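Local coordinates for protein putative alpha-L-fucosidase (Bacteroides thetaiotaomicron, PDB 4H41) that is a putative alpha-L-fucosidase of TIM-barrel fold that probably hydrolyses fucose-containing host glycans, at residues M73-Y78 with S163-R168; S86-K91 with I136-Y141; G124-W127 with D131-W134; S167-G172 with E223-E228. All coordinates share one frame; numbering follows the deposited sequence.

All four contacts belong to one parallel eight-stranded barrel. Contact 1 lies nearest the chain centre, about 9 Å from it, where its Glu165 borders bound polyether and an unidentified ligand. Contact 3, centred 11 Å away, touches it through Tyr126 OH and Glu165 O (2.7 Å). Contact 2 lies farther out and joins contact 3 by a salt bridge between Arg125 NH1 and Asp138 OD2 (2.7 Å). Contact 4 shares Ser167 and Arg168 with contact 1 and meets contact 3 where Leu132 N approaches Lys171 O at 3.0 Å. Residues of contacts 2, 3 and 4, among them Ile136, Asp131 and Lys171, border a second polyether. These molecules probably come from crystallisation liquor but may mark pockets.

Contact 1. Residues M73-Y78 with S163-R168; sequences MIRSGY and SGEISR
Arg75 and Glu165 meet between two loops of a TIM barrel, one following strand 70-73 and the other strand 157-162. Their salt bridge is loose, with Arg75 NH2 3.4 Å from Glu165 OE2. The carboxylate oxygen lies at the edge of the guanidinium, near its plane, while the two flat groups are turned 35° apart. Arg75 reaches this position by a bent path: CG sits between the backbone N and the carbonyl carbon (chi1 59°), and a second turn comes at chi3. Ile74 CG2 lies over one guanidinium face, toward its rim. Glu165 instead runs extended beyond CG, and the two side chains cross at about a right angle.

Water adds further links. Water 3 accepts from Arg75 NH2 and donates to Glu165 OE2. Water 2 accepts from Arg75 NE at 2.9 Å and lies 2.8 Å from Ser163 O, which water 1, another acceptor from NH2, also approaches. Arg75 NH1 is hydrogen-bonded to Ile42 O and Glu165 OE1 to Gln243 NE2; each charged group therefore has a second protein partner. Glu165 OE2 also hydrogen-bonds an unidentified molecule, probably from the crystallisation liquor, though such molecules often mark pockets.

Nearer the strands, Ser163 turns its OG to Leu120 O and brings its CB to 3.4 Å from Ile74 O, a buried carbonyl oxygen with no polar partner in the model.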
# COMPACT_ATOMS: atom_id res chain seq x y z
N MSE B 73 6.09 -11.72 21.30
CA MSE B 73 4.70 -11.57 20.83
C MSE B 73 4.23 -10.25 21.35
O MSE B 73 4.22 -10.06 22.55
CB MSE B 73 3.83 -12.72 21.32
CG MSE B 73 2.52 -12.79 20.54
SE MSE B 73 1.36 -14.15 21.31
CE MSE B 73 1.16 -13.34 22.96
N ILE B 74 3.98 -9.30 20.48
CA ILE B 74 3.87 -7.90 20.89
C ILE B 74 2.74 -7.58 21.88
O ILE B 74 2.98 -6.81 22.80
CB ILE B 74 3.87 -6.96 19.64
CG1 ILE B 74 4.24 -5.52 20.04
CG2 ILE B 74 2.57 -7.03 18.89
CD1 ILE B 74 4.62 -4.61 18.85
N ARG B 75 1.55 -8.17 21.74
CA ARG B 75 0.47 -7.95 22.71
C ARG B 75 -0.49 -9.11 22.66
O ARG B 75 -1.07 -9.45 21.61
CB ARG B 75 -0.23 -6.60 22.54
CG ARG B 75 -0.88 -6.35 21.20
CD ARG B 75 -1.23 -4.89 21.02
NE ARG B 75 -0.07 -4.01 20.97
CZ ARG B 75 0.64 -3.70 19.88
NH1 ARG B 75 0.34 -4.23 18.70
NH2 ARG B 75 1.69 -2.88 19.97
N SER B 76 -0.62 -9.78 23.82
CA SER B 76 -1.42 -10.98 23.94
C SER B 76 -2.90 -10.78 23.63
O SER B 76 -3.61 -11.73 23.31
CB SER B 76 -1.24 -11.61 25.31
OG SER B 76 -1.53 -10.70 26.36
N GLY B 77 -3.33 -9.54 23.67
CA GLY B 77 -4.60 -9.13 23.12
C GLY B 77 -4.64 -7.64 22.88
O GLY B 77 -3.79 -6.88 23.37
N TYR B 78 -5.58 -7.23 22.07
CA TYR B 78 -5.80 -5.83 21.78
C TYR B 78 -7.31 -5.61 21.73
O TYR B 78 -7.97 -6.13 20.83
CB TYR B 78 -5.11 -5.40 20.50
CG TYR B 78 -5.40 -3.97 20.16
CD1 TYR B 78 -5.21 -2.95 21.09
CD2 TYR B 78 -5.94 -3.63 18.93
CE1 TYR B 78 -5.54 -1.63 20.80
CE2 TYR B 78 -6.26 -2.30 18.62
CZ TYR B 78 -6.07 -1.31 19.56
OH TYR B 78 -6.43 -0.02 19.32
N SER B 163 3.91 -4.03 27.16
CA SER B 163 3.47 -3.48 25.88
C SER B 163 2.84 -2.08 25.90
O SER B 163 2.55 -1.56 24.82
CB SER B 163 2.50 -4.46 25.21
OG SER B 163 1.42 -4.73 26.08
N GLY B 164 2.69 -1.48 27.07
CA GLY B 164 2.20 -0.11 27.18
C GLY B 164 3.20 0.89 26.64
O GLY B 164 4.21 1.15 27.29
N GLU B 165 2.98 1.40 25.41
CA GLU B 165 3.94 2.30 24.75
C GLU B 165 3.74 3.76 25.08
O GLU B 165 2.64 4.27 24.91
CB GLU B 165 3.86 2.18 23.22
CG GLU B 165 4.35 0.90 22.63
CD GLU B 165 4.08 0.86 21.13
OE1 GLU B 165 4.37 1.86 20.43
OE2 GLU B 165 3.55 -0.18 20.68
N ILE B 166 4.84 4.45 25.42
CA ILE B 166 4.86 5.88 25.66
C ILE B 166 6.09 6.47 25.00
O ILE B 166 6.99 5.73 24.60
CB ILE B 166 4.84 6.21 27.19
CG1 ILE B 166 6.18 5.83 27.90
CG2 ILE B 166 3.65 5.57 27.89
CD1 ILE B 166 6.33 6.31 29.33
N SER B 167 6.14 7.80 24.91
CA SER B 167 7.34 8.53 24.50
C SER B 167 7.74 9.62 25.47
O SER B 167 8.90 10.04 25.44
CB SER B 167 7.16 9.14 23.12
OG SER B 167 6.16 10.15 23.12
N ARG B 168 6.79 10.15 26.24
CA ARG B 168 7.01 11.27 27.15
C ARG B 168 6.45 10.95 28.53
O ARG B 168 5.73 9.95 28.69
CB ARG B 168 6.25 12.50 26.59
CG ARG B 168 6.70 12.98 25.20
CD ARG B 168 8.11 13.56 25.22
NE ARG B 168 8.18 14.74 26.07
CZ ARG B 168 8.02 16.00 25.66
NH1 ARG B 168 7.74 16.27 24.39
NH2 ARG B 168 8.11 17.00 26.53
O HOH W 1 3.72 -2.30 22.22
O HOH W 2 0.40 -2.09 23.03
O HOH W 3 2.81 -1.19 18.04

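Contact 2. Residues S86-K91 with I136-Y141; sequences SPYLLK and IEDNKY
Tyr88, on the short helix 87-91, meets two side chains spaced one helical turn apart on helix 136-151. Along the second helix, the first to touch is Asp138. Its OD1 accepts from Tyr88 OH at 2.6 Å, the hydroxyl arriving on the anti side and only 15° out of the carboxylate plane. Asp138 OD1 and CG lie near the plane of the tyrosine ring, which places the acid at the edge of the phenol. The other oxygen, OD2, forms a salt bridge with Arg125; that second partner would probably help keep the carboxylate ionised and fix its rotation.

Three residues later, Tyr141 covers a face of the same ring. The planes are nearly parallel, at 3°, and the centroids lie 4.3 Å apart, which defines an offset stack. The displacement puts Tyr141 CB over the centre of the Tyr88 ring, 3.5 Å from its centroid, as a CH-pi contact, while Tyr88 CE1 lies 3.4 Å from Tyr141 CG. Tyr88 can enter this position because its CG is anti to the backbone N (chi1 173°), carrying the ring across to the other helix.

Ser86 caps the first helix by accepting from Leu89 N at 2.8 Å, and is also hydrogen-bonded to Glu145 farther along helix 136-151. That longer helix packs on helix 87-91 on one side and on helix 173-187, where Ile136 meets Ala176 and Ala179, on another.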
# COMPACT_ATOMS: atom_id res chain seq x y z
N SER B 86 -8.05 -17.21 26.45
CA SER B 86 -8.03 -16.65 27.80
C SER B 86 -9.35 -16.83 28.53
O SER B 86 -10.30 -16.14 28.18
CB SER B 86 -7.72 -15.16 27.73
OG SER B 86 -8.00 -14.48 28.95
N PRO B 87 -9.43 -17.63 29.62
CA PRO B 87 -10.70 -17.71 30.35
C PRO B 87 -11.16 -16.33 30.84
O PRO B 87 -12.33 -16.00 30.73
CB PRO B 87 -10.38 -18.65 31.53
CG PRO B 87 -9.24 -19.44 31.06
CD PRO B 87 -8.43 -18.55 30.19
N TYR B 88 -10.23 -15.48 31.28
CA TYR B 88 -10.59 -14.15 31.77
C TYR B 88 -11.14 -13.25 30.66
O TYR B 88 -12.20 -12.66 30.84
CB TYR B 88 -9.38 -13.48 32.45
CG TYR B 88 -9.62 -12.04 32.84
CD1 TYR B 88 -10.38 -11.72 33.95
CD2 TYR B 88 -9.09 -11.00 32.09
CE1 TYR B 88 -10.59 -10.40 34.33
CE2 TYR B 88 -9.33 -9.67 32.43
CZ TYR B 88 -10.07 -9.37 33.56
OH TYR B 88 -10.28 -8.07 33.94
N LEU B 89 -10.40 -13.10 29.54
CA LEU B 89 -10.84 -12.21 28.47
C LEU B 89 -12.12 -12.72 27.80
O LEU B 89 -12.97 -11.92 27.44
CB LEU B 89 -9.73 -12.02 27.43
CG LEU B 89 -8.45 -11.32 27.93
CD1 LEU B 89 -7.38 -11.32 26.88
CD2 LEU B 89 -8.73 -9.88 28.40
N LEU B 90 -12.30 -14.04 27.73
CA LEU B 90 -13.55 -14.60 27.19
C LEU B 90 -14.74 -14.22 28.09
O LEU B 90 -15.80 -13.87 27.57
CB LEU B 90 -13.45 -16.11 27.04
CG LEU B 90 -12.57 -16.58 25.88
CD1 LEU B 90 -12.22 -18.06 26.04
CD2 LEU B 90 -13.25 -16.31 24.52
N LYS B 91 -14.55 -14.23 29.41
CA LYS B 91 -15.61 -13.82 30.34
C LYS B 91 -15.93 -12.33 30.21
O LYS B 91 -17.07 -11.94 30.43
CB LYS B 91 -15.26 -14.12 31.81
CG LYS B 91 -15.31 -15.59 32.15
CD LYS B 91 -14.83 -15.88 33.60
CE LYS B 91 -13.65 -16.82 33.65
NZ LYS B 91 -13.33 -17.29 35.02
N ILE B 136 -3.40 -1.84 34.07
CA ILE B 136 -2.95 -2.72 35.14
C ILE B 136 -3.95 -3.84 35.44
O ILE B 136 -3.53 -5.00 35.53
CB ILE B 136 -2.69 -1.92 36.44
CG1 ILE B 136 -1.60 -0.83 36.25
CG2 ILE B 136 -2.28 -2.88 37.58
CD1 ILE B 136 -1.59 0.18 37.34
N GLU B 137 -5.24 -3.52 35.63
CA GLU B 137 -6.21 -4.49 36.13
C GLU B 137 -6.36 -5.75 35.29
O GLU B 137 -6.26 -6.84 35.85
CB GLU B 137 -7.58 -3.87 36.34
CG GLU B 137 -8.52 -4.77 37.12
CD GLU B 137 -9.64 -4.05 37.85
OE1 GLU B 137 -10.15 -3.04 37.31
OE2 GLU B 137 -10.02 -4.51 38.95
N ASP B 138 -6.60 -5.63 33.99
CA ASP B 138 -6.76 -6.85 33.14
C ASP B 138 -5.49 -7.66 33.12
O ASP B 138 -5.56 -8.89 33.12
CB ASP B 138 -7.16 -6.51 31.71
CG ASP B 138 -8.55 -5.92 31.54
OD1 ASP B 138 -9.43 -6.21 32.37
OD2 ASP B 138 -8.73 -5.10 30.66
N ASN B 139 -4.31 -6.99 33.14
CA ASN B 139 -3.06 -7.72 33.13
C ASN B 139 -2.83 -8.47 34.44
O ASN B 139 -2.15 -9.48 34.39
CB ASN B 139 -1.89 -6.87 32.78
CG ASN B 139 -1.78 -6.72 31.30
OD1 ASN B 139 -1.57 -7.73 30.57
ND2 ASN B 139 -2.04 -5.54 30.80
N LYS B 140 -3.45 -8.06 35.58
CA LYS B 140 -3.34 -8.87 36.79
C LYS B 140 -3.87 -10.28 36.55
O LYS B 140 -3.27 -11.25 37.03
CB LYS B 140 -4.08 -8.25 37.98
CG LYS B 140 -3.54 -6.90 38.39
CD LYS B 140 -3.99 -6.54 39.78
CE LYS B 140 -3.64 -5.11 40.07
NZ LYS B 140 -3.76 -4.75 41.50
N TYR B 141 -4.97 -10.41 35.82
CA TYR B 141 -5.58 -11.70 35.52
C TYR B 141 -4.84 -12.41 34.41
O TYR B 141 -4.65 -13.62 34.50
CB TYR B 141 -7.05 -11.53 35.12
CG TYR B 141 -7.88 -11.00 36.24
CD1 TYR B 141 -8.45 -11.85 37.19
CD2 TYR B 141 -8.05 -9.63 36.42
CE1 TYR B 141 -9.22 -11.36 38.24
CE2 TYR B 141 -8.80 -9.12 37.47
CZ TYR B 141 -9.37 -9.99 38.39
OH TYR B 141 -10.11 -9.49 39.44

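Contact 3. Residues G124-W127 with D131-W134; sequences GRYW and DLSW. With NA (sodium ion), chain Q.
Tyr126 carries the largest share of this contact, its ring lying against the backbone and side chain of Leu132. Leu132 CD1 covers one face: it stands 3.9 Å from the ring centroid and 21° off the normal, a CH-pi contact, with its closest approach of 3.6 Å to CG. The methyl is thus offset toward the rim on the CB side. Tyr126 CD1 also approaches Leu132 N at 3.6 Å. With CG anti to the backbone N (chi1 155°), the ring is laid beside Leu132, and its OH is held by a hydrogen bond to Glu165 O.

Arg125 and Trp134 make the outer half. Their CB atoms meet at 3.5 Å and the side chains cross at about a right angle, the guanidinium and indole planes being 42° apart. The contact is made by the aliphatic part of the arginine, whose CD approaches Trp134 CE3, its charged end being turned to Asp138.

Asp131 OD1 accepts from Ser133 N at 2.9 Å and from Ser133 OG at 2.6 Å, both on the same face of the carboxylate plane. Ser133 OG also coordinates the sodium ion at 2.4 Å; its four other ligands come from outside the two segments. The backbone bond makes an Asx turn in the connection between the short helix 125-129 and helix 136-151, on the beta-alpha link after strand 115-119, beside a site where a polyether, probably from the crystallisation liquor, is bound.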
# COMPACT_ATOMS: atom_id res chain seq x y z
N GLY B 124 -7.01 -1.02 25.25
CA GLY B 124 -7.46 0.14 24.50
C GLY B 124 -7.78 1.34 25.39
O GLY B 124 -7.86 2.46 24.89
N ARG B 125 -7.93 1.14 26.71
CA ARG B 125 -8.30 2.20 27.66
C ARG B 125 -7.22 3.27 27.77
O ARG B 125 -7.54 4.46 27.81
CB ARG B 125 -8.58 1.62 29.06
CG ARG B 125 -9.86 0.82 29.11
CD ARG B 125 -10.15 0.32 30.52
NE ARG B 125 -11.12 -0.79 30.49
CZ ARG B 125 -10.83 -2.09 30.53
NH1 ARG B 125 -9.58 -2.50 30.67
NH2 ARG B 125 -11.81 -2.99 30.46
N TYR B 126 -5.95 2.87 27.80
CA TYR B 126 -4.87 3.83 27.80
C TYR B 126 -4.90 4.66 26.49
O TYR B 126 -4.83 5.89 26.53
CB TYR B 126 -3.50 3.14 27.98
CG TYR B 126 -2.35 3.92 27.41
CD1 TYR B 126 -1.99 5.16 27.92
CD2 TYR B 126 -1.58 3.42 26.37
CE1 TYR B 126 -0.92 5.89 27.40
CE2 TYR B 126 -0.51 4.13 25.84
CZ TYR B 126 -0.16 5.36 26.38
OH TYR B 126 0.89 6.11 25.89
N TRP B 127 -5.02 3.99 25.35
CA TRP B 127 -5.06 4.73 24.06
C TRP B 127 -6.24 5.73 24.02
O TRP B 127 -6.10 6.81 23.47
CB TRP B 127 -5.15 3.78 22.88
CG TRP B 127 -3.91 2.95 22.71
CD1 TRP B 127 -3.81 1.60 22.78
CD2 TRP B 127 -2.58 3.44 22.50
NE1 TRP B 127 -2.51 1.20 22.60
CE2 TRP B 127 -1.72 2.32 22.46
CE3 TRP B 127 -2.02 4.73 22.32
CZ2 TRP B 127 -0.34 2.44 22.27
CZ3 TRP B 127 -0.64 4.84 22.10
CH2 TRP B 127 0.16 3.70 22.01
N ASP B 131 -4.07 7.63 30.09
CA ASP B 131 -3.67 7.21 31.43
C ASP B 131 -3.30 5.74 31.37
O ASP B 131 -4.16 4.88 31.20
CB ASP B 131 -4.80 7.50 32.42
CG ASP B 131 -4.55 7.07 33.86
OD1 ASP B 131 -3.60 6.32 34.09
OD2 ASP B 131 -5.32 7.48 34.74
N LEU B 132 -2.01 5.44 31.51
CA LEU B 132 -1.55 4.05 31.38
C LEU B 132 -1.96 3.16 32.54
O LEU B 132 -1.97 1.94 32.36
CB LEU B 132 -0.02 4.01 31.21
CG LEU B 132 0.60 2.68 30.75
CD1 LEU B 132 -0.05 2.12 29.53
CD2 LEU B 132 2.09 2.86 30.49
N SER B 133 -2.34 3.74 33.68
CA SER B 133 -2.71 2.94 34.86
C SER B 133 -3.97 2.11 34.59
O SER B 133 -4.17 1.13 35.31
CB SER B 133 -2.84 3.83 36.10
OG SER B 133 -3.98 4.66 36.05
N TRP B 134 -4.80 2.43 33.55
CA TRP B 134 -5.96 1.62 33.17
C TRP B 134 -5.57 0.21 32.71
O TRP B 134 -6.41 -0.68 32.75
CB TRP B 134 -6.76 2.25 32.02
CG TRP B 134 -7.55 3.45 32.40
CD1 TRP B 134 -7.36 4.73 31.97
CD2 TRP B 134 -8.74 3.47 33.21
NE1 TRP B 134 -8.29 5.57 32.54
CE2 TRP B 134 -9.15 4.82 33.30
CE3 TRP B 134 -9.47 2.48 33.88
CZ2 TRP B 134 -10.29 5.20 34.02
CZ3 TRP B 134 -10.59 2.87 34.61
CH2 TRP B 134 -10.94 4.22 34.75
NA NA Q . -4.62 5.02 38.37

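Contact 4. Residues S167-G172 with E223-E228; sequences SRATKG and EKEWNE
Glu225 OE1 is gripped by two donors, Arg168 NE and Ala169 N, each at 2.8 Å. Both stand well out of the carboxylate plane, one on each face. The bond from Ala169 N is almost straight, with an N-H...O angle of 174°. Arg168 also delivers NH2 to Glu225 OE2 at 2.9 Å, so that the guanidinium binds the acid side-on, one nitrogen to each oxygen. Both acceptors lie close to the guanidinium plane, but the carboxylate is turned 35° against it. NH2 meets OE2 on the syn side, itself tilted from the carboxylate plane.

The opposed chain shapes explain the fit. Glu225 runs extended beyond CG, while Arg168 is bent at chi2 and chi3, bringing its charged end round to the helix although its CB bond points away. A second salt bridge, from Arg168 NH1 to Asp200, and a bond from Gln221 NE2 to Glu225 OE2 brace the pair further and would probably stabilise both charges.

Next to it, Trp226 NE1 donates to Ser167 O at 3.0 Å. The oxygen lies in the indole plane, yet the donor stands well above the carbonyl plane. Thr170 OG1 donates to Arg168 O at 2.7 Å, a local bond within the loop.

Side chains of helix 219-233 thus bind the backbone of the loop that joins strand 157-162 to helix 173-187, a beta-alpha connection of the TIM barrel.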
# COMPACT_ATOMS: atom_id res chain seq x y z
N SER B 167 6.14 7.80 24.91
CA SER B 167 7.34 8.53 24.50
C SER B 167 7.74 9.62 25.47
O SER B 167 8.90 10.04 25.44
CB SER B 167 7.16 9.14 23.12
OG SER B 167 6.16 10.15 23.12
N ARG B 168 6.79 10.15 26.24
CA ARG B 168 7.01 11.27 27.15
C ARG B 168 6.45 10.95 28.53
O ARG B 168 5.73 9.95 28.69
CB ARG B 168 6.25 12.50 26.59
CG ARG B 168 6.70 12.98 25.20
CD ARG B 168 8.11 13.56 25.22
NE ARG B 168 8.18 14.74 26.07
CZ ARG B 168 8.02 16.00 25.66
NH1 ARG B 168 7.74 16.27 24.39
NH2 ARG B 168 8.11 17.00 26.53
N ALA B 169 6.69 11.84 29.49
CA ALA B 169 6.06 11.75 30.82
C ALA B 169 4.56 11.52 30.62
O ALA B 169 3.94 12.21 29.80
CB ALA B 169 6.31 13.02 31.62
N THR B 170 4.01 10.45 31.22
CA THR B 170 2.63 10.02 30.95
C THR B 170 1.91 9.72 32.25
O THR B 170 2.47 9.05 33.11
CB THR B 170 2.68 8.77 30.04
OG1 THR B 170 3.14 9.14 28.76
CG2 THR B 170 1.33 8.07 29.88
N LYS B 171 0.65 10.15 32.35
CA LYS B 171 -0.17 9.90 33.53
C LYS B 171 -0.24 8.40 33.80
O LYS B 171 -0.52 7.62 32.89
CB LYS B 171 -1.56 10.49 33.30
CG LYS B 171 -2.49 10.38 34.48
CD LYS B 171 -3.77 11.17 34.23
CE LYS B 171 -4.58 11.31 35.47
NZ LYS B 171 -5.86 12.04 35.21
N GLY B 172 0.10 8.02 35.03
CA GLY B 172 0.05 6.63 35.46
C GLY B 172 1.07 5.67 34.90
O GLY B 172 1.04 4.50 35.26
N GLU B 223 15.82 13.57 28.05
CA GLU B 223 16.63 13.01 29.14
C GLU B 223 15.98 13.30 30.49
O GLU B 223 15.99 12.45 31.39
CB GLU B 223 18.05 13.58 29.10
CG GLU B 223 18.94 13.03 30.20
CD GLU B 223 20.38 13.51 30.15
OE1 GLU B 223 20.73 14.24 29.20
OE2 GLU B 223 21.13 13.24 31.11
N LYS B 224 15.47 14.48 30.66
CA LYS B 224 14.85 14.86 31.93
C LYS B 224 13.68 13.95 32.25
O LYS B 224 13.57 13.43 33.38
CB LYS B 224 14.38 16.31 31.87
CG LYS B 224 13.69 16.78 33.15
CD LYS B 224 13.20 18.20 33.02
CE LYS B 224 12.53 18.70 34.31
NZ LYS B 224 11.11 18.25 34.46
N GLU B 225 12.83 13.73 31.29
CA GLU B 225 11.64 12.92 31.54
C GLU B 225 11.97 11.43 31.72
O GLU B 225 11.44 10.79 32.62
CB GLU B 225 10.60 13.12 30.43
CG GLU B 225 10.07 14.55 30.41
CD GLU B 225 8.98 14.87 29.41
OE1 GLU B 225 8.43 13.94 28.78
OE2 GLU B 225 8.70 16.08 29.20
N TRP B 226 12.87 10.90 30.90
CA TRP B 226 13.22 9.49 30.99
C TRP B 226 14.10 9.20 32.19
O TRP B 226 14.03 8.10 32.73
CB TRP B 226 13.80 9.01 29.67
CG TRP B 226 12.69 8.74 28.72
CD1 TRP B 226 12.16 9.60 27.80
CD2 TRP B 226 11.82 7.61 28.75
NE1 TRP B 226 11.04 9.05 27.23
CE2 TRP B 226 10.81 7.83 27.80
CE3 TRP B 226 11.81 6.41 29.49
CZ2 TRP B 226 9.83 6.87 27.50
CZ3 TRP B 226 10.84 5.47 29.22
CH2 TRP B 226 9.84 5.71 28.26
N ASN B 227 14.83 10.20 32.69
CA ASN B 227 15.55 10.05 33.96
C ASN B 227 14.56 9.75 35.07
O ASN B 227 14.76 8.84 35.88
CB ASN B 227 16.34 11.33 34.26
CG ASN B 227 17.10 11.25 35.53
OD1 ASN B 227 17.97 10.40 35.67
ND2 ASN B 227 16.78 12.11 36.49
N GLU B 228 13.42 10.46 35.07
CA GLU B 228 12.38 10.22 36.08
C GLU B 228 11.71 8.86 35.90
O GLU B 228 11.42 8.18 36.88
CB GLU B 228 11.29 11.31 36.00
CG GLU B 228 11.79 12.68 36.42
CD GLU B 228 10.71 13.72 36.61
OE1 GLU B 228 9.83 13.51 37.47
OE2 GLU B 228 10.78 14.78 35.95